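Local coordinates for sugar phosphate isomerase/epimerase (Parabacteroides distasonis, PDB 3L23), which binds a magnesium ion in a xylose isomerase-like TIM barrel and probably acts as an isomerase or epimerase on sugar phosphates, at residues A[96-101]-A[144-149]; A[138-143]-A[203-208]; A[108-113]-A[123-128]. All coordinates share one frame; numbering follows the deposited sequence. Where two conformers were deposited one is given.

In the fold
Followed from the N terminus, the chain leaves strand 74-79 for the loop 96-101, where contact 1 opens; it closes at 144-149 on helix 136-155. Contact 3 nests inside that span, folding helix 103-119 back onto strand 124-127 through a short connection. Contact 2 opens at 138-143, before contact 1 has closed, and closes only at 203-208, so the two cross, sharing helix 136-155 as their common element. Asn147 touches Asp207 between contacts 1 and 2, and Tyr98 meets Gln127 between contacts 1 and 3. Together they tie helix 103-119, strand 124-127, helix 136-155 and helix 198-205 to one another on one side of the barrel.

Contact 1 (A[96-101]-A[144-149]); sequences FKYSKE and DIFNQA
Tyr98 and Ile145 make the nearest backbone approach, with Tyr98 CA and Ile145 CA 8.3 Å apart, between the irregular loop 96-101 and the helical residues 144-149. At this separation no hydrogen bond joins the two segments, and the helix satisfies its own backbone, for example through Ala149 N to Ile145 O at 2.8 Å. The gap is filled by side chains, since the CB atoms of both Tyr98 and Ile145 point toward the opposite segment. Isoleucine suits its place because it offers two branches to the CD2 and CE2 atoms of the tyrosine: Ile145 CD1 sits 3.6 Å from Tyr98 CD2, and also touches Tyr98 CB, while Ile145 CG2 reaches Tyr98 CE2 at 3.7 Å. The extended outer branch of Ile145 (chi2 163°) carries CD1 off the helix to that ring, where it also comes within 4.2 Å of Ser99 O. This contact belongs to the outer layer of a TIM barrel: the loop runs from strand 74-79 to helix 103-119, and the helix it meets, 136-155, follows strand 124-127 in the chain. Further along the tyrosine, Phe146 crosses it at about a right angle, bringing its CE1 to 4.1 Å from Tyr98 CE2. Phe146 CB leaves the helix without pointing at the loop, yet its ring swings nearer and continues inward, stacking with Phe162 and meeting Tyr164; its side chain comes about 10 Å from that of the magnesium ligand His165. A tyrosine can serve a buried site of this kind because its hydroxyl has a partner, Gln127 NE2, while its carbons remain in apolar company. Ser99 turns its CB away from helix 136-155, and its hydroxyl bonds Val102 N just ahead of helix 103-119.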
loop_
_atom_site.group_PDB
_atom_site.type_symbol
_atom_site.label_atom_id
_atom_site.label_comp_id
_atom_site.label_asym_id
_atom_site.label_seq_id
_atom_site.Cartn_x
_atom_site.Cartn_y
_atom_site.Cartn_z
ATOM N N PHE A 96 -9.061 -14.776 -0.350
ATOM C CA PHE A 96 -8.512 -14.628 0.994
ATOM C C PHE A 96 -7.912 -15.905 1.533
ATOM O O PHE A 96 -6.947 -15.855 2.291
ATOM C CB PHE A 96 -9.596 -14.187 1.995
ATOM C CG PHE A 96 -9.875 -12.736 1.982
ATOM C CD1 PHE A 96 -9.042 -11.843 2.659
ATOM C CD2 PHE A 96 -10.986 -12.241 1.314
ATOM C CE1 PHE A 96 -9.306 -10.486 2.661
ATOM C CE2 PHE A 96 -11.242 -10.869 1.301
ATOM C CZ PHE A 96 -10.402 -9.995 1.973
ATOM N N LYS A 97 -8.503 -17.032 1.193
ATOM C CA LYS A 97 -8.043 -18.312 1.711
ATOM C C LYS A 97 -7.053 -18.883 0.732
ATOM O O LYS A 97 -7.430 -19.387 -0.320
ATOM C CB LYS A 97 -9.189 -19.282 1.949
ATOM C CG LYS A 97 -8.704 -20.571 2.584
ATOM N N TYR A 98 -5.781 -18.806 1.081
ATOM C CA TYR A 98 -4.741 -19.267 0.197
ATOM C C TYR A 98 -4.644 -20.771 0.408
ATOM O O TYR A 98 -4.936 -21.316 1.490
ATOM C CB TYR A 98 -3.436 -18.511 0.458
ATOM C CG TYR A 98 -3.365 -17.120 -0.127
ATOM C CD1 TYR A 98 -4.526 -16.407 -0.493
ATOM C CD2 TYR A 98 -2.130 -16.494 -0.296
ATOM C CE1 TYR A 98 -4.423 -15.110 -1.002
ATOM C CE2 TYR A 98 -2.024 -15.233 -0.806
ATOM C CZ TYR A 98 -3.178 -14.542 -1.166
ATOM O OH TYR A 98 -3.109 -13.287 -1.675
ATOM N N SER A 99 -4.320 -21.468 -0.654
ATOM C CA SER A 99 -4.168 -22.896 -0.609
ATOM C C SER A 99 -3.342 -23.286 -1.799
ATOM O O SER A 99 -3.161 -22.492 -2.707
ATOM C CB SER A 99 -5.516 -23.630 -0.712
ATOM O OG SER A 99 -6.132 -23.364 -1.973
ATOM N N LYS A 100 -2.867 -24.523 -1.799
ATOM C CA LYS A 100 -2.107 -25.012 -2.935
ATOM C C LYS A 100 -3.023 -25.016 -4.154
ATOM O O LYS A 100 -2.618 -24.610 -5.245
ATOM C CB LYS A 100 -1.502 -26.391 -2.629
ATOM C CG LYS A 100 -0.400 -26.273 -1.555
ATOM C CD LYS A 100 0.369 -27.567 -1.281
ATOM C CE LYS A 100 -0.434 -28.528 -0.478
ATOM N NZ LYS A 100 0.282 -29.792 -0.170
ATOM N N GLU A 101 -4.274 -25.425 -3.949
ATOM C CA GLU A 101 -5.273 -25.490 -5.013
ATOM C C GLU A 101 -5.561 -24.179 -5.751
ATOM O O GLU A 101 -5.745 -24.222 -6.972
ATOM C CB GLU A 101 -6.600 -26.032 -4.469
ATOM C CG GLU A 101 -6.561 -27.504 -4.081
ATOM N N ASP A 144 5.298 -18.300 0.836
ATOM C CA ASP A 144 5.728 -18.983 -0.361
ATOM C C ASP A 144 4.999 -18.433 -1.589
ATOM O O ASP A 144 5.594 -18.300 -2.664
ATOM C CB ASP A 144 5.419 -20.472 -0.237
ATOM C CG ASP A 144 6.259 -21.165 0.804
ATOM O OD1 ASP A 144 7.368 -20.673 1.094
ATOM O OD2 ASP A 144 5.842 -22.252 1.275
ATOM N N ILE A 145 3.709 -18.131 -1.429
ATOM C CA ILE A 145 2.903 -17.600 -2.517
ATOM C C ILE A 145 3.423 -16.188 -2.877
ATOM O O ILE A 145 3.539 -15.850 -4.064
ATOM C CB ILE A 145 1.354 -17.676 -2.173
ATOM C CG1 ILE A 145 0.893 -19.133 -2.246
ATOM C CG2 ILE A 145 0.500 -16.754 -3.059
ATOM C CD1 ILE A 145 -0.473 -19.439 -1.557
ATOM N N PHE A 146 3.744 -15.372 -1.889
ATOM C CA PHE A 146 4.292 -14.040 -2.158
ATOM C C PHE A 146 5.622 -14.140 -2.934
ATOM O O PHE A 146 5.884 -13.364 -3.880
ATOM C CB PHE A 146 4.528 -13.274 -0.862
ATOM C CG PHE A 146 3.248 -12.800 -0.126
ATOM C CD1 PHE A 146 1.978 -12.902 -0.679
ATOM C CD2 PHE A 146 3.380 -12.175 1.106
ATOM C CE1 PHE A 146 0.845 -12.448 0.038
ATOM C CE2 PHE A 146 2.265 -11.701 1.803
ATOM C CZ PHE A 146 1.017 -11.834 1.262
ATOM N N ASN A 147 6.475 -15.082 -2.518
ATOM C CA ASN A 147 7.769 -15.283 -3.189
ATOM C C ASN A 147 7.528 -15.655 -4.663
ATOM O O ASN A 147 8.178 -15.127 -5.555
ATOM C CB ASN A 147 8.608 -16.388 -2.532
ATOM C CG ASN A 147 9.257 -15.963 -1.237
ATOM O OD1 ASN A 147 9.485 -14.773 -0.988
ATOM N ND2 ASN A 147 9.594 -16.937 -0.411
ATOM N N GLN A 148 6.577 -16.552 -4.913
ATOM C CA GLN A 148 6.303 -16.983 -6.291
ATOM C C GLN A 148 5.641 -15.850 -7.080
ATOM O O GLN A 148 5.916 -15.701 -8.273
ATOM C CB GLN A 148 5.421 -18.215 -6.344
ATOM C CG GLN A 148 5.332 -18.742 -7.768
ATOM C CD GLN A 148 4.509 -20.014 -7.923
ATOM O OE1 GLN A 148 3.895 -20.501 -6.968
ATOM N NE2 GLN A 148 4.482 -20.538 -9.138
ATOM N N ALA A 149 4.767 -15.065 -6.441
ATOM C CA ALA A 149 4.134 -13.896 -7.097
ATOM C C ALA A 149 5.198 -12.949 -7.611
ATOM O O ALA A 149 5.090 -12.431 -8.715
ATOM C CB ALA A 149 3.158 -13.145 -6.143
#

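Contact 2 (A[138-143]-A[203-208]); sequences EAKLVC and LKDTDP
Cys143 packs closely against Asp205 and Thr206, and Cys143 CA and Thr206 CA are only 5.4 Å apart. A small residue suits so close an approach, and cysteine supplies one whose CB comes to 3.4 Å from the backbone oxygen of Asp205, Asp205 O. With SG turned beside its own backbone N (chi1 -66°), the sulfur touches both facing residues, 3.8 Å from Asp205 CB and 3.9 Å from Thr206 CG2. That methyl also rests 3.8 Å from Cys143 CB, so the apolar branch of the threonine shares in both halves of the cysteine side chain. The hydroxyl, Thr206 OG1, is directed instead to Met202 O and to Arg237 NH2, which keeps a buried polar atom satisfied while leaving the methyl for packing. In the TIM barrel this is a meeting of two consecutive outer helices: 136-155, through residues 138-143, lies against the C-terminal part of helix 198-205 and the turn leading to strand 211-216, on whose Val211 and Phe213 Thr206 also rests. One turn beyond Cys143, Asn147 OD1 accepts a hydrogen bond from Asp207 N, continuing the same junction. The solvent side is far looser. There the carboxylate of Asp205, beyond its packed CB, meets Lys140 only marginally, Lys140 CG standing 4.5 Å from Asp205 OD2. The lysine then leads outward; in the conformer given, Lys140 NZ is 6.8 Å from Asp205 OD2, so any attraction between the opposite charges is probably weak, and Lys140 has instead a long, weak ion pair with Asp137.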
loop_
_atom_site.group_PDB
_atom_site.type_symbol
_atom_site.label_atom_id
_atom_site.label_comp_id
_atom_site.label_asym_id
_atom_site.label_seq_id
_atom_site.Cartn_x
_atom_site.Cartn_y
_atom_site.Cartn_z
ATOM N N GLU A 138 -0.263 -21.564 7.931
ATOM C CA GLU A 138 -0.922 -20.695 6.974
ATOM C C GLU A 138 -0.014 -19.540 6.603
ATOM O O GLU A 138 0.048 -19.144 5.440
ATOM C CB GLU A 138 -2.285 -20.151 7.511
ATOM C CG GLU A 138 -3.343 -21.212 7.487
ATOM C CD GLU A 138 -4.608 -20.883 8.250
ATOM O OE1 GLU A 138 -4.754 -19.756 8.740
ATOM O OE2 GLU A 138 -5.470 -21.801 8.327
ATOM N N ALA A 139 0.689 -18.977 7.583
ATOM C CA ALA A 139 1.580 -17.885 7.274
ATOM C C ALA A 139 2.701 -18.325 6.346
ATOM O O ALA A 139 3.085 -17.591 5.417
ATOM C CB ALA A 139 2.171 -17.260 8.576
ATOM N N LYS A 140 3.243 -19.513 6.606
ATOM C CA LYS A 140 4.287 -20.072 5.748
ATOM C C LYS A 140 3.849 -20.125 4.297
ATOM O O LYS A 140 4.549 -19.629 3.417
ATOM C CB LYS A 140 4.665 -21.475 6.200
ATOM C CG LYS A 140 5.397 -21.564 7.505
ATOM C CD LYS A 140 5.715 -23.003 7.805
ATOM C CE LYS A 140 6.208 -23.227 9.205
ATOM N NZ LYS A 140 6.396 -24.682 9.428
ATOM N N LEU A 141 2.694 -20.738 4.051
ATOM C CA LEU A 141 2.162 -20.887 2.701
ATOM C C LEU A 141 1.916 -19.545 2.050
ATOM O O LEU A 141 2.236 -19.364 0.871
ATOM C CB LEU A 141 0.867 -21.747 2.706
ATOM C CG LEU A 141 0.265 -22.032 1.325
ATOM C CD1 LEU A 141 1.239 -22.821 0.420
ATOM C CD2 LEU A 141 -1.014 -22.795 1.452
ATOM N N VAL A 142 1.419 -18.571 2.811
ATOM C CA VAL A 142 1.230 -17.243 2.255
ATOM C C VAL A 142 2.582 -16.664 1.817
ATOM O O VAL A 142 2.723 -16.100 0.693
ATOM C CB VAL A 142 0.500 -16.308 3.241
ATOM C CG1 VAL A 142 0.724 -14.858 2.821
ATOM C CG2 VAL A 142 -0.996 -16.676 3.354
ATOM N N CYS A 143 3.597 -16.819 2.654
ATOM C CA CYS A 143 4.936 -16.349 2.274
ATOM C C CYS A 143 5.478 -16.995 0.983
ATOM O O CYS A 143 6.034 -16.313 0.128
ATOM C CB CYS A 143 5.933 -16.565 3.394
ATOM S SG CYS A 143 5.575 -15.556 4.839
ATOM N N LEU A 203 8.273 -11.207 7.386
ATOM C CA LEU A 203 9.669 -10.771 7.211
ATOM C C LEU A 203 10.601 -11.966 7.177
ATOM O O LEU A 203 11.454 -12.089 6.288
ATOM C CB LEU A 203 10.071 -9.835 8.336
ATOM C CG LEU A 203 9.456 -8.433 8.239
ATOM C CD1 LEU A 203 9.439 -7.756 9.646
ATOM C CD2 LEU A 203 10.109 -7.540 7.145
ATOM N N LYS A 204 10.455 -12.859 8.132
ATOM C CA LYS A 204 11.384 -14.002 8.226
ATOM C C LYS A 204 11.373 -14.935 7.017
ATOM O O LYS A 204 12.435 -15.453 6.595
ATOM C CB LYS A 204 11.062 -14.823 9.476
ATOM C CG LYS A 204 12.011 -15.962 9.722
ATOM C CD LYS A 204 11.814 -16.607 11.071
ATOM C CE LYS A 204 10.513 -17.317 11.218
ATOM N NZ LYS A 204 10.817 -18.566 12.020
ATOM N N ASP A 205 10.182 -15.199 6.497
ATOM C CA ASP A 205 9.969 -16.273 5.541
ATOM C C ASP A 205 9.665 -15.841 4.116
ATOM O O ASP A 205 9.332 -16.680 3.288
ATOM C CB ASP A 205 8.851 -17.175 6.050
ATOM C CG ASP A 205 9.268 -17.987 7.269
ATOM O OD1 ASP A 205 10.454 -18.358 7.365
ATOM O OD2 ASP A 205 8.409 -18.277 8.114
ATOM N N THR A 206 9.816 -14.559 3.830
ATOM C CA THR A 206 9.796 -14.054 2.454
ATOM C C THR A 206 11.252 -13.752 2.090
ATOM O O THR A 206 12.062 -13.432 2.950
ATOM C CB THR A 206 8.937 -12.835 2.256
ATOM O OG1 THR A 206 9.303 -11.803 3.180
ATOM C CG2 THR A 206 7.476 -13.215 2.438
ATOM N N ASP A 207 11.580 -13.949 0.829
ATOM C CA ASP A 207 12.951 -13.828 0.289
ATOM C C ASP A 207 13.202 -12.337 0.072
ATOM O O ASP A 207 12.495 -11.716 -0.718
ATOM C CB ASP A 207 13.015 -14.605 -1.020
ATOM C CG ASP A 207 14.375 -14.597 -1.674
ATOM O OD1 ASP A 207 15.131 -13.616 -1.487
ATOM O OD2 ASP A 207 14.670 -15.595 -2.398
ATOM N N PRO A 208 14.225 -11.757 0.734
ATOM C CA PRO A 208 14.453 -10.311 0.551
ATOM C C PRO A 208 14.798 -9.864 -0.858
ATOM O O PRO A 208 14.654 -8.671 -1.159
ATOM C CB PRO A 208 15.644 -10.011 1.459
ATOM C CG PRO A 208 15.737 -11.140 2.381
ATOM C CD PRO A 208 15.215 -12.342 1.649
#

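Contact 3 (A[108-113]-A[123-128]); sequences EYWKAT and KYLIQP. With EDO (1,2-ethanediol), chain E.
Trp110 and Gln127 meet edge to end: the indole and the amide lie nearly in one plane, 15° apart, with Gln127 OE1 at the ring edge, 3.4 Å from Trp110 CZ2. A water in the indole plane bridges them, accepting from Trp110 NE1 at 3.0 Å and donating to Gln127 OE1 at 2.8 Å, so both buried polar groups are satisfied. Gln127, extended with CG anti to its backbone N, can span to the helix, and its NE2 bonds Met129 O. Leu125 crosses the indole obliquely, its CD2 at the ring edge near the plane, 3.8 Å from Trp110 CZ3, a branched apolar end suited to the benzene half of the indole. Thr113 adds a methyl, CG2, to Leu125 CD2 at 4.2 Å; its OG1 donates to Tyr109 O at 2.8 Å from 37° above the carbonyl plane and accepts from a bound ethanediol. A valine here would probably leave Tyr109 O with just the backbone bond from the same position and the diol without its acceptor. In the TIM barrel, helix 103-119 runs roughly antiparallel (150°) to strand 124-127, which lies between strands 74-79 and 162-165, while helix 136-155 packs on Trp110 through Ala149, Val152 and Ile153.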
loop_
_atom_site.group_PDB
_atom_site.type_symbol
_atom_site.label_atom_id
_atom_site.label_comp_id
_atom_site.label_asym_id
_atom_site.label_seq_id
_atom_site.Cartn_x
_atom_site.Cartn_y
_atom_site.Cartn_z
ATOM N N GLU A 108 -2.159 -16.559 -12.104
ATOM C CA GLU A 108 -2.840 -16.031 -13.294
ATOM C C GLU A 108 -3.208 -14.555 -13.116
ATOM O O GLU A 108 -3.056 -13.737 -14.034
ATOM C CB GLU A 108 -4.071 -16.897 -13.588
ATOM C CG GLU A 108 -5.002 -16.407 -14.701
ATOM C CD GLU A 108 -6.132 -17.399 -15.020
ATOM O OE1 GLU A 108 -6.096 -18.563 -14.569
ATOM O OE2 GLU A 108 -7.066 -17.006 -15.751
ATOM N N TYR A 109 -3.690 -14.210 -11.923
ATOM C CA TYR A 109 -3.985 -12.838 -11.587
ATOM C C TYR A 109 -2.731 -11.999 -11.658
ATOM O O TYR A 109 -2.736 -10.926 -12.254
ATOM C CB TYR A 109 -4.559 -12.716 -10.167
ATOM C CG TYR A 109 -4.792 -11.290 -9.786
ATOM C CD1 TYR A 109 -5.977 -10.647 -10.121
ATOM C CD2 TYR A 109 -3.820 -10.568 -9.131
ATOM C CE1 TYR A 109 -6.171 -9.331 -9.837
ATOM C CE2 TYR A 109 -4.024 -9.280 -8.840
ATOM C CZ TYR A 109 -5.200 -8.667 -9.166
ATOM O OH TYR A 109 -5.324 -7.318 -8.867
ATOM N N TRP A 110 -1.658 -12.462 -11.030
ATOM C CA TRP A 110 -0.442 -11.654 -10.989
ATOM C C TRP A 110 0.144 -11.444 -12.398
ATOM O O TRP A 110 0.600 -10.347 -12.710
ATOM C CB TRP A 110 0.610 -12.233 -10.022
ATOM C CG TRP A 110 0.238 -11.953 -8.599
ATOM C CD1 TRP A 110 -0.013 -12.853 -7.641
ATOM C CD2 TRP A 110 0.050 -10.654 -8.003
ATOM N NE1 TRP A 110 -0.359 -12.230 -6.470
ATOM C CE2 TRP A 110 -0.324 -10.868 -6.661
ATOM C CE3 TRP A 110 0.166 -9.340 -8.480
ATOM C CZ2 TRP A 110 -0.558 -9.815 -5.783
ATOM C CZ3 TRP A 110 -0.089 -8.302 -7.633
ATOM C CH2 TRP A 110 -0.450 -8.544 -6.287
ATOM N N LYS A 111 0.129 -12.478 -13.224
ATOM C CA LYS A 111 0.643 -12.345 -14.596
ATOM C C LYS A 111 -0.101 -11.236 -15.374
ATOM O O LYS A 111 0.530 -10.321 -15.905
ATOM C CB LYS A 111 0.571 -13.668 -15.360
ATOM C CG LYS A 111 1.107 -13.540 -16.784
ATOM C CD LYS A 111 1.367 -14.863 -17.422
ATOM C CE LYS A 111 1.906 -14.699 -18.877
ATOM N NZ LYS A 111 1.925 -15.985 -19.522
ATOM N N ALA A 112 -1.426 -11.317 -15.402
ATOM C CA ALA A 112 -2.257 -10.333 -16.128
ATOM C C ALA A 112 -2.132 -8.938 -15.542
ATOM O O ALA A 112 -2.022 -7.957 -16.271
ATOM C CB ALA A 112 -3.687 -10.770 -16.102
ATOM N N THR A 113 -2.167 -8.837 -14.219
ATOM C CA THR A 113 -2.063 -7.556 -13.537
ATOM C C THR A 113 -0.680 -6.909 -13.711
ATOM O O THR A 113 -0.590 -5.705 -13.990
ATOM C CB THR A 113 -2.417 -7.769 -12.058
ATOM O OG1 THR A 113 -3.736 -8.344 -12.024
ATOM C CG2 THR A 113 -2.356 -6.452 -11.239
ATOM N N LYS A 123 6.301 1.643 -11.154
ATOM C CA LYS A 123 7.514 1.104 -10.515
ATOM C C LYS A 123 7.251 0.003 -9.479
ATOM O O LYS A 123 8.019 -0.984 -9.406
ATOM C CB LYS A 123 8.332 2.247 -9.902
ATOM C CG LYS A 123 9.488 1.766 -9.050
ATOM C CD LYS A 123 10.410 2.864 -8.653
ATOM C CE LYS A 123 11.617 2.289 -7.927
ATOM N NZ LYS A 123 12.690 3.301 -7.728
ATOM N N TYR A 124 6.226 0.227 -8.643
ATOM C CA TYR A 124 5.808 -0.705 -7.607
ATOM C C TYR A 124 4.412 -1.270 -7.860
ATOM O O TYR A 124 3.515 -0.532 -8.247
ATOM C CB TYR A 124 5.782 -0.004 -6.260
ATOM C CG TYR A 124 7.058 0.717 -5.855
ATOM C CD1 TYR A 124 8.105 0.031 -5.311
ATOM C CD2 TYR A 124 7.159 2.095 -5.968
ATOM C CE1 TYR A 124 9.245 0.668 -4.893
ATOM C CE2 TYR A 124 8.308 2.764 -5.569
ATOM C CZ TYR A 124 9.341 2.045 -5.021
ATOM O OH TYR A 124 10.486 2.700 -4.633
ATOM N N LEU A 125 4.262 -2.566 -7.583
ATOM C CA LEU A 125 2.977 -3.280 -7.599
ATOM C C LEU A 125 2.858 -3.935 -6.223
ATOM O O LEU A 125 3.718 -4.737 -5.828
ATOM C CB LEU A 125 2.951 -4.314 -8.724
ATOM C CG LEU A 125 1.597 -4.959 -8.997
ATOM C CD1 LEU A 125 0.515 -3.941 -9.309
ATOM C CD2 LEU A 125 1.714 -6.026 -10.120
ATOM N N ILE A 126 1.799 -3.576 -5.491
ATOM C CA ILE A 126 1.699 -3.855 -4.049
ATOM C C ILE A 126 0.332 -4.445 -3.681
ATOM O O ILE A 126 -0.698 -3.962 -4.130
ATOM C CB ILE A 126 1.948 -2.571 -3.228
ATOM C CG1 ILE A 126 3.384 -2.063 -3.429
ATOM C CG2 ILE A 126 1.649 -2.781 -1.738
ATOM C CD1 ILE A 126 3.764 -0.681 -2.877
ATOM N N GLN A 127 0.351 -5.527 -2.901
ATOM C CA GLN A 127 -0.848 -6.140 -2.308
ATOM C C GLN A 127 -1.062 -5.518 -0.930
ATOM O O GLN A 127 -0.163 -5.584 -0.089
ATOM C CB GLN A 127 -0.692 -7.640 -2.160
ATOM C CG GLN A 127 -1.891 -8.254 -1.483
ATOM C CD GLN A 127 -1.840 -9.737 -1.515
ATOM O OE1 GLN A 127 -1.287 -10.325 -2.463
ATOM N NE2 GLN A 127 -2.427 -10.380 -0.494
ATOM N N PRO A 128 -2.213 -4.855 -0.716
ATOM C CA PRO A 128 -2.475 -4.185 0.589
ATOM C C PRO A 128 -3.345 -4.901 1.598
ATOM O O PRO A 128 -3.450 -4.418 2.726
ATOM C CB PRO A 128 -3.175 -2.912 0.144
ATOM C CG PRO A 128 -4.050 -3.404 -0.982
ATOM C CD PRO A 128 -3.240 -4.478 -1.709
HETATM C C1 EDO E . -7.315 -8.859 -13.296
HETATM O O1 EDO E . -6.107 -8.646 -14.011
HETATM C C2 EDO E . -7.662 -7.537 -12.645
HETATM O O2 EDO E . -9.057 -7.422 -12.378
HETATM O O HOH W 1 -0.769 -12.898 -3.573
#